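Cycloserine biosynthesis protein DcsG (Streptomyces lavendulae, PDB 6JIL) catalyses the ATP-dependent, magnesium-requiring cyclisation of O-ureido-D-serine to the antibiotic D-cycloserine, as a monomeric ATP-grasp ligase. Local coordinates at residues Leu23-Cys26 with Arg27-Gly30; Pro14-Tyr17 with Asp18-Pro21; Phe69-Arg72 with Val73-Val76; Ala60-Gln63 with Ala64-Leu67; Gly114-Ala117 with Leu118-Val121. All coordinates share one frame; numbering follows the deposited sequence.

Interactions 2 and 1 follow each other along helix 19-28: residues 14-21 start it and residues 23-30 end it, their centres 14 Å apart. Interactions 4 and 3 follow each other likewise along helix 63-76, again with centres 14 Å apart. Both helices connect strands of the four-stranded parallel sheet. Interaction 5, the start of helix 117-127, lies about 50 Å from interaction 1, centre to centre, across the chain's centre. The two helix starts at 14-21 and 60-67 are nearer the active site: the Y17 side chain is about 5 Å from that of R220, an inferred active-site residue, and the Q63 side chain about 11 Å from ADP. Interactions 1 and 3 lie away from it.

Interaction 1 of 5, residues Leu23-Cys26 with Arg27-Gly30; sequences LEAC and RTVG
R27 reaches back one helical turn to E24, and the two side chains run side by side, pointing the same way. CB of R27 sits 3.1 Å from the backbone O of E24. With CG anti to the backbone N (chi1 -166°), the chain then runs back along the helix and bends at chi3. CD passes 3.9 Å from E24 OE2. NE makes weak bonds to both carboxylate oxygens. R27 CZ lies 3.3 Å from E24 OE1, with E24 CD at the guanidinium edge, and R27 NH2 meets the syn lone pair of E24 OE1 at 2.6 Å. That bond is nearly straight (164°) and lies in the guanidinium plane, although the carboxylate as a whole is turned 40° against it. Beyond this surface pair the helix runs out: V29 N donates to A25 O at 3.0 Å, while the T28 OG1 bond to A25 O is doubtfully short. G30, with positive phi, is the C' residue of a Schellman motif that closes helix 19-28 before strand 33-37 of the beta-alpha-beta unit. A25, T28 and V29 pack on helix 285-296. Charge pairing thus grips the exposed side of the last turns, while V29 N keeps A25 O bonded.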
loop_
_atom_site.group_PDB
_atom_site.type_symbol
_atom_site.label_atom_id
_atom_site.label_comp_id
_atom_site.label_asym_id
_atom_site.label_seq_id
_atom_site.Cartn_x
_atom_site.Cartn_y
_atom_site.Cartn_z
ATOM N N LEU A 23 -0.403 13.971 -14.708
ATOM C CA LEU A 23 -0.198 15.381 -15.006
ATOM C C LEU A 23 -1.053 15.823 -16.198
ATOM O O LEU A 23 -1.608 16.921 -16.198
ATOM C CB LEU A 23 1.279 15.655 -15.294
ATOM C CG LEU A 23 2.244 15.618 -14.101
ATOM C CD1 LEU A 23 3.671 15.837 -14.593
ATOM C CD2 LEU A 23 1.864 16.700 -13.101
ATOM N N GLU A 24 -1.160 14.976 -17.216
ATOM C CA GLU A 24 -1.969 15.325 -18.373
ATOM C C GLU A 24 -3.440 15.422 -17.979
ATOM O O GLU A 24 -4.145 16.345 -18.395
ATOM C CB GLU A 24 -1.787 14.297 -19.488
ATOM C CG GLU A 24 -0.449 14.417 -20.191
ATOM C CD GLU A 24 -0.069 15.871 -20.479
ATOM O OE1 GLU A 24 0.698 16.462 -19.681
ATOM O OE2 GLU A 24 -0.552 16.423 -21.496
ATOM N N ALA A 25 -3.890 14.472 -17.162
ATOM C CA ALA A 25 -5.270 14.449 -16.688
ATOM C C ALA A 25 -5.546 15.708 -15.870
ATOM O O ALA A 25 -6.620 16.305 -15.977
ATOM C CB ALA A 25 -5.508 13.206 -15.835
ATOM N N CYS A 26 -4.578 16.104 -15.049
ATOM C CA CYS A 26 -4.735 17.305 -14.234
ATOM C C CYS A 26 -4.925 18.493 -15.147
ATOM O O CYS A 26 -5.740 19.375 -14.879
ATOM C CB CYS A 26 -3.512 17.531 -13.347
ATOM S SG CYS A 26 -3.535 16.508 -11.871
ATOM N N ARG A 27 -4.161 18.493 -16.233
ATOM C CA ARG A 27 -4.212 19.549 -17.227
ATOM C C ARG A 27 -5.621 19.582 -17.818
ATOM O O ARG A 27 -6.189 20.650 -18.028
ATOM C CB ARG A 27 -3.186 19.255 -18.326
ATOM C CG ARG A 27 -2.869 20.407 -19.268
ATOM C CD ARG A 27 -2.081 19.904 -20.483
ATOM N NE ARG A 27 -0.889 19.158 -20.084
ATOM C CZ ARG A 27 0.205 19.711 -19.568
ATOM N NH1 ARG A 27 0.269 21.025 -19.396
ATOM N NH2 ARG A 27 1.224 18.949 -19.192
ATOM N N THR A 28 -6.187 18.403 -18.069
ATOM C CA THR A 28 -7.518 18.320 -18.650
ATOM C C THR A 28 -8.631 18.788 -17.704
ATOM O O THR A 28 -9.666 19.258 -18.160
ATOM C CB THR A 28 -7.834 16.884 -19.154
ATOM O OG1 THR A 28 -7.922 15.987 -18.044
ATOM C CG2 THR A 28 -6.740 16.393 -20.091
ATOM N N VAL A 29 -8.439 18.668 -16.396
ATOM C CA VAL A 29 -9.473 19.130 -15.475
ATOM C C VAL A 29 -9.137 20.512 -14.917
ATOM O O VAL A 29 -9.661 20.930 -13.890
ATOM C CB VAL A 29 -9.707 18.129 -14.318
ATOM C CG1 VAL A 29 -10.133 16.779 -14.889
ATOM C CG2 VAL A 29 -8.463 17.993 -13.472
ATOM N N GLY A 30 -8.244 21.209 -15.610
ATOM C CA GLY A 30 -7.858 22.553 -15.222
ATOM C C GLY A 30 -7.010 22.790 -13.987
ATOM O O GLY A 30 -6.793 23.947 -13.620
#

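Interaction 2 of 5, residues Pro14-Tyr17 with Asp18-Pro21; sequences PIDY and DMPP
D16 turns its carboxylate back toward the amides of a type I beta turn, D16 to M19, that leads into helix 19-28, and the side chain acts as a cap for them. Its CG stands anti to the backbone N (chi1 -178°), which brings OD1 within reach of D18 N and M19 N: both point to it in weak bonds, the former at 3.2 Å. M19 N also donates to the backbone O of D16 at 3.1 Å, from well above the carbonyl plane. The D16 and M19 side chains cross at a slant. Selenomethionine M19 bends at chi2 and chi3 (61° and 79°), and its CE curls back against D16 OD2, whose hydrogen bond goes to S55 on strand 50-55. D18 extends beside D16, with CB 3.4 Å from D16 OD1. Its own carboxylate is held by the amides of L277 and L279, and the ring of Y17 turns one face to I15 O. Y17 also touches L217 and comes within about 5 Å of the side chain of R220, an inferred active-site residue, so this helix start probably borders the catalytic region. The like charges of D16 and D18, their OD1 atoms 4.2 Å apart, may repel; R54 nearby, in a long, weak ion pair with D18 OD1, probably eases this, as does one water that donates to both: 3.0 Å from D16 OD1 and 2.5 Å from D18 OD1.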
loop_
_atom_site.group_PDB
_atom_site.type_symbol
_atom_site.label_atom_id
_atom_site.label_comp_id
_atom_site.label_asym_id
_atom_site.label_seq_id
_atom_site.Cartn_x
_atom_site.Cartn_y
_atom_site.Cartn_z
ATOM N N PRO A 14 11.487 8.078 -10.951
ATOM C CA PRO A 14 11.714 7.270 -12.156
ATOM C C PRO A 14 10.834 6.030 -12.280
ATOM O O PRO A 14 10.650 5.505 -13.378
ATOM C CB PRO A 14 13.191 6.905 -12.056
ATOM C CG PRO A 14 13.776 8.092 -11.350
ATOM C CD PRO A 14 12.763 8.314 -10.248
ATOM N N ILE A 15 10.302 5.544 -11.167
ATOM C CA ILE A 15 9.447 4.366 -11.236
ATOM C C ILE A 15 7.982 4.699 -10.967
ATOM O O ILE A 15 7.179 3.813 -10.709
ATOM C CB ILE A 15 9.903 3.271 -10.250
ATOM C CG1 ILE A 15 9.817 3.793 -8.815
ATOM C CG2 ILE A 15 11.320 2.840 -10.592
ATOM C CD1 ILE A 15 9.853 2.707 -7.757
ATOM N N ASP A 16 7.639 5.981 -11.024
ATOM C CA ASP A 16 6.260 6.406 -10.804
ATOM C C ASP A 16 5.626 6.539 -12.178
ATOM O O ASP A 16 5.483 7.646 -12.698
ATOM C CB ASP A 16 6.219 7.761 -10.090
ATOM C CG ASP A 16 4.798 8.231 -9.801
ATOM O OD1 ASP A 16 3.837 7.547 -10.220
ATOM O OD2 ASP A 16 4.644 9.289 -9.154
ATOM N N TYR A 17 5.259 5.404 -12.764
ATOM C CA TYR A 17 4.660 5.380 -14.096
ATOM C C TYR A 17 3.379 6.196 -14.177
ATOM O O TYR A 17 2.952 6.570 -15.267
ATOM C CB TYR A 17 4.395 3.931 -14.516
ATOM C CG TYR A 17 5.570 3.044 -14.204
ATOM C CD1 TYR A 17 5.437 1.955 -13.345
ATOM C CD2 TYR A 17 6.842 3.355 -14.683
ATOM C CE1 TYR A 17 6.551 1.201 -12.963
ATOM C CE2 TYR A 17 7.960 2.610 -14.306
ATOM C CZ TYR A 17 7.809 1.539 -13.446
ATOM O OH TYR A 17 8.918 0.821 -13.054
ATOM N N ASP A 18 2.792 6.498 -13.022
ATOM C CA ASP A 18 1.550 7.260 -12.973
ATOM C C ASP A 18 1.699 8.777 -13.150
ATOM O O ASP A 18 0.794 9.433 -13.665
ATOM C CB ASP A 18 0.825 6.977 -11.648
ATOM C CG ASP A 18 0.413 5.515 -11.500
ATOM O OD1 ASP A 18 0.475 4.995 -10.360
ATOM O OD2 ASP A 18 0.016 4.889 -12.512
HETATM N N MSE A 19 2.832 9.337 -12.748
HETATM C CA MSE A 19 3.007 10.788 -12.841
HETATM C C MSE A 19 2.758 11.416 -14.214
HETATM O O MSE A 19 2.024 12.397 -14.319
HETATM C CB MSE A 19 4.389 11.206 -12.341
HETATM C CG MSE A 19 4.445 12.679 -11.939
HETATM SE SE MSE A 19 3.218 13.116 -10.468
HETATM C CE MSE A 19 4.306 12.448 -9.004
ATOM N N PRO A 20 3.368 10.872 -15.281
ATOM C CA PRO A 20 3.147 11.450 -16.615
ATOM C C PRO A 20 1.660 11.525 -16.992
ATOM O O PRO A 20 1.153 12.591 -17.337
ATOM C CB PRO A 20 3.940 10.519 -17.534
ATOM C CG PRO A 20 5.079 10.075 -16.663
ATOM C CD PRO A 20 4.390 9.808 -15.325
ATOM N N PRO A 21 0.943 10.390 -16.935
ATOM C CA PRO A 21 -0.479 10.440 -17.286
ATOM C C PRO A 21 -1.323 11.268 -16.301
ATOM O O PRO A 21 -2.302 11.903 -16.699
ATOM C CB PRO A 21 -0.880 8.964 -17.308
ATOM C CG PRO A 21 0.061 8.340 -16.330
ATOM C CD PRO A 21 1.363 9.006 -16.644
HETATM O O HOH W 1 2.868 4.815 -9.635
#

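Interaction 3 of 5, residues Phe69-Arg72 with Val73-Val76; sequences FCER and VSHV
One face of the F69 ring carries V73 CG2, a CH-pi contact with the methyl 3.6 Å from the ring centroid and 17° off its normal. The nearest ring atom is CE1, 3.5 Å from V73 CG2, so the methyl is offset toward the rim. F69 CG is anti to the backbone N (chi1 161°), and this swings the ring along the helix to where the residue one turn later can cover it. The H75 ring is also met over a face: E71 O lies above its centre, 3.5 Å from the plane. The carboxylate of E71 approaches that same imidazole by its NE2, where OE2 accepts a weak bond of 2.9 Å, the carboxylate and ring planes standing 69° apart. E71 bends at chi2 to bring the group round, and its OE1 makes a long, weak ion pair with R87. A third flat group, the R72 guanidinium, has F69 CA over one face, and its NE is bonded to a tartrate that probably came from the crystallisation liquor. All this lies toward the C-terminal part of helix 63-76, the crossover of the beta-alpha-beta unit between strands 50-55 and 78-79 of the parallel sheet. F69 and V73 face that sheet: F69 rests on F53 and meets W45 edge-to-face, and V73 packs on V51 and L79. The backbone is bonded in alpha-helical fashion, V73 N to F69 O at 3.0 Å and S74 N to C70 O likewise. S74 OG donates to E71 O at 2.5 Å.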
loop_
_atom_site.group_PDB
_atom_site.type_symbol
_atom_site.label_atom_id
_atom_site.label_comp_id
_atom_site.label_asym_id
_atom_site.label_seq_id
_atom_site.Cartn_x
_atom_site.Cartn_y
_atom_site.Cartn_z
ATOM N N PHE A 69 7.211 14.881 8.162
ATOM C CA PHE A 69 7.061 15.781 7.030
ATOM C C PHE A 69 5.579 16.031 6.797
ATOM O O PHE A 69 5.140 17.168 6.714
ATOM C CB PHE A 69 7.688 15.162 5.779
ATOM C CG PHE A 69 7.215 15.781 4.495
ATOM C CD1 PHE A 69 7.703 17.009 4.076
ATOM C CD2 PHE A 69 6.265 15.134 3.708
ATOM C CE1 PHE A 69 7.250 17.591 2.880
ATOM C CE2 PHE A 69 5.804 15.705 2.513
ATOM C CZ PHE A 69 6.300 16.933 2.102
ATOM N N CYS A 70 4.811 14.954 6.699
ATOM C CA CYS A 70 3.376 15.063 6.484
ATOM C C CYS A 70 2.733 15.918 7.570
ATOM O O CYS A 70 1.932 16.807 7.280
ATOM C CB CYS A 70 2.738 13.673 6.470
ATOM S SG CYS A 70 3.302 12.619 5.124
ATOM N N GLU A 71 3.083 15.634 8.823
ATOM C CA GLU A 71 2.565 16.373 9.964
ATOM C C GLU A 71 2.822 17.876 9.819
ATOM O O GLU A 71 1.912 18.683 9.994
ATOM C CB GLU A 71 3.207 15.851 11.250
ATOM C CG GLU A 71 2.763 16.548 12.529
ATOM C CD GLU A 71 1.258 16.491 12.744
ATOM O OE1 GLU A 71 0.642 15.441 12.451
ATOM O OE2 GLU A 71 0.695 17.499 13.220
ATOM N N ARG A 72 4.057 18.251 9.497
ATOM C CA ARG A 72 4.401 19.665 9.339
ATOM C C ARG A 72 3.674 20.321 8.167
ATOM O O ARG A 72 3.340 21.502 8.221
ATOM C CB ARG A 72 5.902 19.845 9.111
ATOM C CG ARG A 72 6.798 19.515 10.289
ATOM C CD ARG A 72 8.195 20.117 10.051
ATOM N NE ARG A 72 8.826 19.561 8.860
ATOM C CZ ARG A 72 9.411 18.369 8.812
ATOM N NH1 ARG A 72 9.454 17.606 9.898
ATOM N NH2 ARG A 72 9.931 17.927 7.674
ATOM N N VAL A 73 3.449 19.561 7.104
ATOM C CA VAL A 73 2.778 20.091 5.932
ATOM C C VAL A 73 1.300 20.373 6.217
ATOM O O VAL A 73 0.737 21.334 5.700
ATOM C CB VAL A 73 2.906 19.106 4.733
ATOM C CG1 VAL A 73 2.225 19.682 3.490
ATOM C CG2 VAL A 73 4.376 18.834 4.449
ATOM N N SER A 74 0.689 19.544 7.056
ATOM C CA SER A 74 -0.726 19.686 7.400
ATOM C C SER A 74 -1.039 20.997 8.108
ATOM O O SER A 74 -2.193 21.424 8.157
ATOM C CB SER A 74 -1.169 18.539 8.302
ATOM O OG SER A 74 -0.567 18.662 9.577
ATOM N N HIS A 75 -0.019 21.631 8.665
ATOM C CA HIS A 75 -0.223 22.883 9.374
ATOM C C HIS A 75 -0.218 24.072 8.443
ATOM O O HIS A 75 -0.787 25.113 8.758
ATOM C CB HIS A 75 0.867 23.078 10.424
ATOM C CG HIS A 75 0.906 22.002 11.460
ATOM N ND1 HIS A 75 2.028 21.741 12.215
ATOM C CD2 HIS A 75 -0.041 21.127 11.874
ATOM C CE1 HIS A 75 1.771 20.748 13.050
ATOM N NE2 HIS A 75 0.523 20.358 12.862
ATOM N N VAL A 76 0.410 23.913 7.285
ATOM C CA VAL A 76 0.524 25.018 6.345
ATOM C C VAL A 76 -0.387 24.933 5.117
ATOM O O VAL A 76 -0.592 25.928 4.417
ATOM C CB VAL A 76 2.003 25.173 5.907
ATOM C CG1 VAL A 76 2.313 24.283 4.710
ATOM C CG2 VAL A 76 2.300 26.623 5.623
#

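Interaction 4 of 5, residues Ala60-Gln63 with Ala64-Leu67; sequences AERQ and AEFL
R62 is the N-cap of helix 63-76, at the end of the loop after strand 50-55. Its backbone O takes the first regular bond, from F66 N at 3.1 Å, nearly in line with the carbonyl. Q63 O does the same for L67 N, at 3.0 Å and with an N-H...O angle of 168°. The side chains of this first turn meet through R62 and E65. E65 bends at chi2 (72°), and its OE2 comes to 3.3 Å from R62 CB, while its own CB lies 3.4 Å from R62 O. The two charged ends stay apart, with R62 NE 5.3 Å from E65 OE1. The R62 guanidinium instead reaches back to E61 in a long salt bridge, and to E39 in another weak ion pair. L67 curls its CD1 methyl over Q63 O, at 3.0 Å. The Q63 side chain makes a weak NE2 bond to D140 and ends about 11 Å from the bound ADP. F66, buried, meets W38 edge-to-face and also touches W59 and P56, so the helix start is packed against the loops that follow strands 33-37 and 50-55.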
loop_
_atom_site.group_PDB
_atom_site.type_symbol
_atom_site.label_atom_id
_atom_site.label_comp_id
_atom_site.label_asym_id
_atom_site.label_seq_id
_atom_site.Cartn_x
_atom_site.Cartn_y
_atom_site.Cartn_z
ATOM N N ALA A 60 9.746 4.358 3.057
ATOM C CA ALA A 60 9.948 3.020 3.602
ATOM C C ALA A 60 11.326 2.879 4.238
ATOM O O ALA A 60 11.558 1.958 5.014
ATOM C CB ALA A 60 9.780 1.975 2.508
ATOM N N GLU A 61 12.235 3.788 3.892
ATOM C CA GLU A 61 13.594 3.781 4.431
ATOM C C GLU A 61 13.703 4.705 5.633
ATOM O O GLU A 61 14.601 4.555 6.458
ATOM C CB GLU A 61 14.597 4.236 3.375
ATOM C CG GLU A 61 14.970 3.169 2.388
ATOM C CD GLU A 61 15.693 3.737 1.195
ATOM O OE1 GLU A 61 16.626 4.547 1.395
ATOM O OE2 GLU A 61 15.330 3.373 0.053
ATOM N N ARG A 62 12.791 5.665 5.719
ATOM C CA ARG A 62 12.785 6.612 6.823
ATOM C C ARG A 62 11.348 7.013 7.141
ATOM O O ARG A 62 10.928 8.146 6.923
ATOM C CB ARG A 62 13.644 7.833 6.476
ATOM C CG ARG A 62 13.512 8.324 5.043
ATOM C CD ARG A 62 14.489 9.460 4.766
ATOM N NE ARG A 62 15.880 9.056 4.972
ATOM C CZ ARG A 62 16.546 8.212 4.184
ATOM N NH1 ARG A 62 15.952 7.674 3.121
ATOM N NH2 ARG A 62 17.809 7.903 4.459
ATOM N N GLN A 63 10.608 6.054 7.678
ATOM C CA GLN A 63 9.212 6.234 8.017
ATOM C C GLN A 63 8.942 7.416 8.932
ATOM O O GLN A 63 8.154 8.290 8.590
ATOM C CB GLN A 63 8.673 4.944 8.641
ATOM C CG GLN A 63 8.924 3.701 7.785
ATOM C CD GLN A 63 10.300 3.076 8.011
ATOM O OE1 GLN A 63 11.327 3.756 7.959
ATOM N NE2 GLN A 63 10.320 1.766 8.257
ATOM N N ALA A 64 9.589 7.447 10.090
ATOM C CA ALA A 64 9.387 8.541 11.033
ATOM C C ALA A 64 9.607 9.902 10.377
ATOM O O ALA A 64 8.859 10.846 10.639
ATOM C CB ALA A 64 10.320 8.386 12.238
ATOM N N GLU A 65 10.631 9.996 9.531
ATOM C CA GLU A 65 10.954 11.243 8.840
ATOM C C GLU A 65 9.825 11.706 7.933
ATOM O O GLU A 65 9.493 12.892 7.908
ATOM C CB GLU A 65 12.227 11.098 7.995
ATOM C CG GLU A 65 13.530 11.056 8.778
ATOM C CD GLU A 65 13.738 9.756 9.535
ATOM O OE1 GLU A 65 14.819 9.591 10.141
ATOM O OE2 GLU A 65 12.832 8.897 9.529
ATOM N N PHE A 66 9.242 10.770 7.187
ATOM C CA PHE A 66 8.161 11.096 6.266
ATOM C C PHE A 66 6.892 11.479 7.020
ATOM O O PHE A 66 6.184 12.412 6.629
ATOM C CB PHE A 66 7.861 9.915 5.334
ATOM C CG PHE A 66 6.759 10.196 4.350
ATOM C CD1 PHE A 66 6.952 11.098 3.310
ATOM C CD2 PHE A 66 5.509 9.612 4.498
ATOM C CE1 PHE A 66 5.916 11.414 2.439
ATOM C CE2 PHE A 66 4.466 9.924 3.629
ATOM C CZ PHE A 66 4.669 10.825 2.601
ATOM N N LEU A 67 6.604 10.751 8.093
ATOM C CA LEU A 67 5.428 11.032 8.903
ATOM C C LEU A 67 5.548 12.438 9.489
ATOM O O LEU A 67 4.561 13.168 9.569
ATOM C CB LEU A 67 5.294 9.999 10.027
ATOM C CG LEU A 67 4.556 8.697 9.702
ATOM C CD1 LEU A 67 5.153 8.068 8.473
ATOM C CD2 LEU A 67 4.636 7.722 10.881
#

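Interaction 5 of 5, residues Gly114-Ala117 with Leu118-Val121; sequences GSDA and LAAV
The CG of D116 stands opposite its backbone N (chi1 -177°), and a chi2 of -51° then rotates the carboxylate so that OD1 faces the amides at the start of helix 117-127. A119 N donates to D116 OD1 over 3.0 Å in a straight bond (168°), which meets the oxygen from above the carboxylate plane. This is the N-cap bond of the helix. The A119 methyl lies against the stem of D116: its CB is 3.6 Å from D116 CG and 3.8 Å from D116 CB. The backbone O of D116 opens the regular ladder, accepting from A120 N at 3.0 Å nearly in line with its C=O, and the methyl of A120 leans on the same oxygen at 3.3 Å. One residue later A117 O accepts from V121 N at 3.1 Å and touches V121 CG2. Ahead of the cap, S115 OG bonds back to A112 O, just after strand 109-111. A117, L118 and V121 pack on helix 155-167: A117 on V162 and A163, L118 on S159, V121 on A155. Helix 117-127 follows strand 109-111 in the ATP-grasp region; the V121 side chain is about 14 Å from ADP. A carboxylate at this end satisfies an amide that has no preceding turn to bond to, and its negative charge probably also interacts favourably with the helix dipole.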
loop_
_atom_site.group_PDB
_atom_site.type_symbol
_atom_site.label_atom_id
_atom_site.label_comp_id
_atom_site.label_asym_id
_atom_site.label_seq_id
_atom_site.Cartn_x
_atom_site.Cartn_y
_atom_site.Cartn_z
ATOM N N GLY A 114 10.133 -4.888 21.080
ATOM C CA GLY A 114 10.269 -5.236 22.478
ATOM C C GLY A 114 9.930 -6.690 22.684
ATOM O O GLY A 114 10.191 -7.243 23.743
ATOM N N SER A 115 9.343 -7.311 21.666
ATOM C CA SER A 115 8.972 -8.722 21.739
ATOM C C SER A 115 10.186 -9.611 21.530
ATOM O O SER A 115 11.209 -9.181 20.991
ATOM C CB SER A 115 7.939 -9.073 20.665
ATOM O OG SER A 115 6.731 -8.355 20.831
ATOM N N ASP A 116 10.056 -10.857 21.961
ATOM C CA ASP A 116 11.110 -11.847 21.798
ATOM C C ASP A 116 10.938 -12.336 20.360
ATOM O O ASP A 116 9.962 -13.012 20.043
ATOM C CB ASP A 116 10.885 -12.993 22.788
ATOM C CG ASP A 116 11.977 -14.033 22.741
ATOM O OD1 ASP A 116 12.306 -14.516 21.637
ATOM O OD2 ASP A 116 12.500 -14.382 23.821
ATOM N N ALA A 117 11.876 -11.990 19.488
ATOM C CA ALA A 117 11.778 -12.380 18.084
ATOM C C ALA A 117 11.556 -13.874 17.833
ATOM O O ALA A 117 10.583 -14.255 17.166
ATOM C CB ALA A 117 13.013 -11.903 17.318
ATOM N N LEU A 118 12.440 -14.720 18.360
ATOM C CA LEU A 118 12.314 -16.157 18.135
ATOM C C LEU A 118 11.068 -16.788 18.746
ATOM O O LEU A 118 10.472 -17.676 18.143
ATOM C CB LEU A 118 13.560 -16.901 18.621
ATOM C CG LEU A 118 13.538 -18.408 18.329
ATOM C CD1 LEU A 118 13.185 -18.641 16.866
ATOM C CD2 LEU A 118 14.886 -19.022 18.644
ATOM N N ALA A 119 10.675 -16.346 19.935
ATOM C CA ALA A 119 9.479 -16.900 20.559
ATOM C C ALA A 119 8.285 -16.546 19.683
ATOM O O ALA A 119 7.436 -17.391 19.413
ATOM C CB ALA A 119 9.288 -16.329 21.959
ATOM N N ALA A 120 8.232 -15.291 19.239
ATOM C CA ALA A 120 7.146 -14.816 18.388
ATOM C C ALA A 120 6.989 -15.687 17.144
ATOM O O ALA A 120 5.868 -16.033 16.766
ATOM C CB ALA A 120 7.395 -13.374 17.972
ATOM N N VAL A 121 8.108 -16.033 16.507
ATOM C CA VAL A 121 8.064 -16.865 15.306
ATOM C C VAL A 121 7.562 -18.273 15.629
ATOM O O VAL A 121 6.747 -18.840 14.893
ATOM C CB VAL A 121 9.447 -16.967 14.642
ATOM C CG1 VAL A 121 9.408 -17.987 13.515
ATOM C CG2 VAL A 121 9.867 -15.605 14.098
#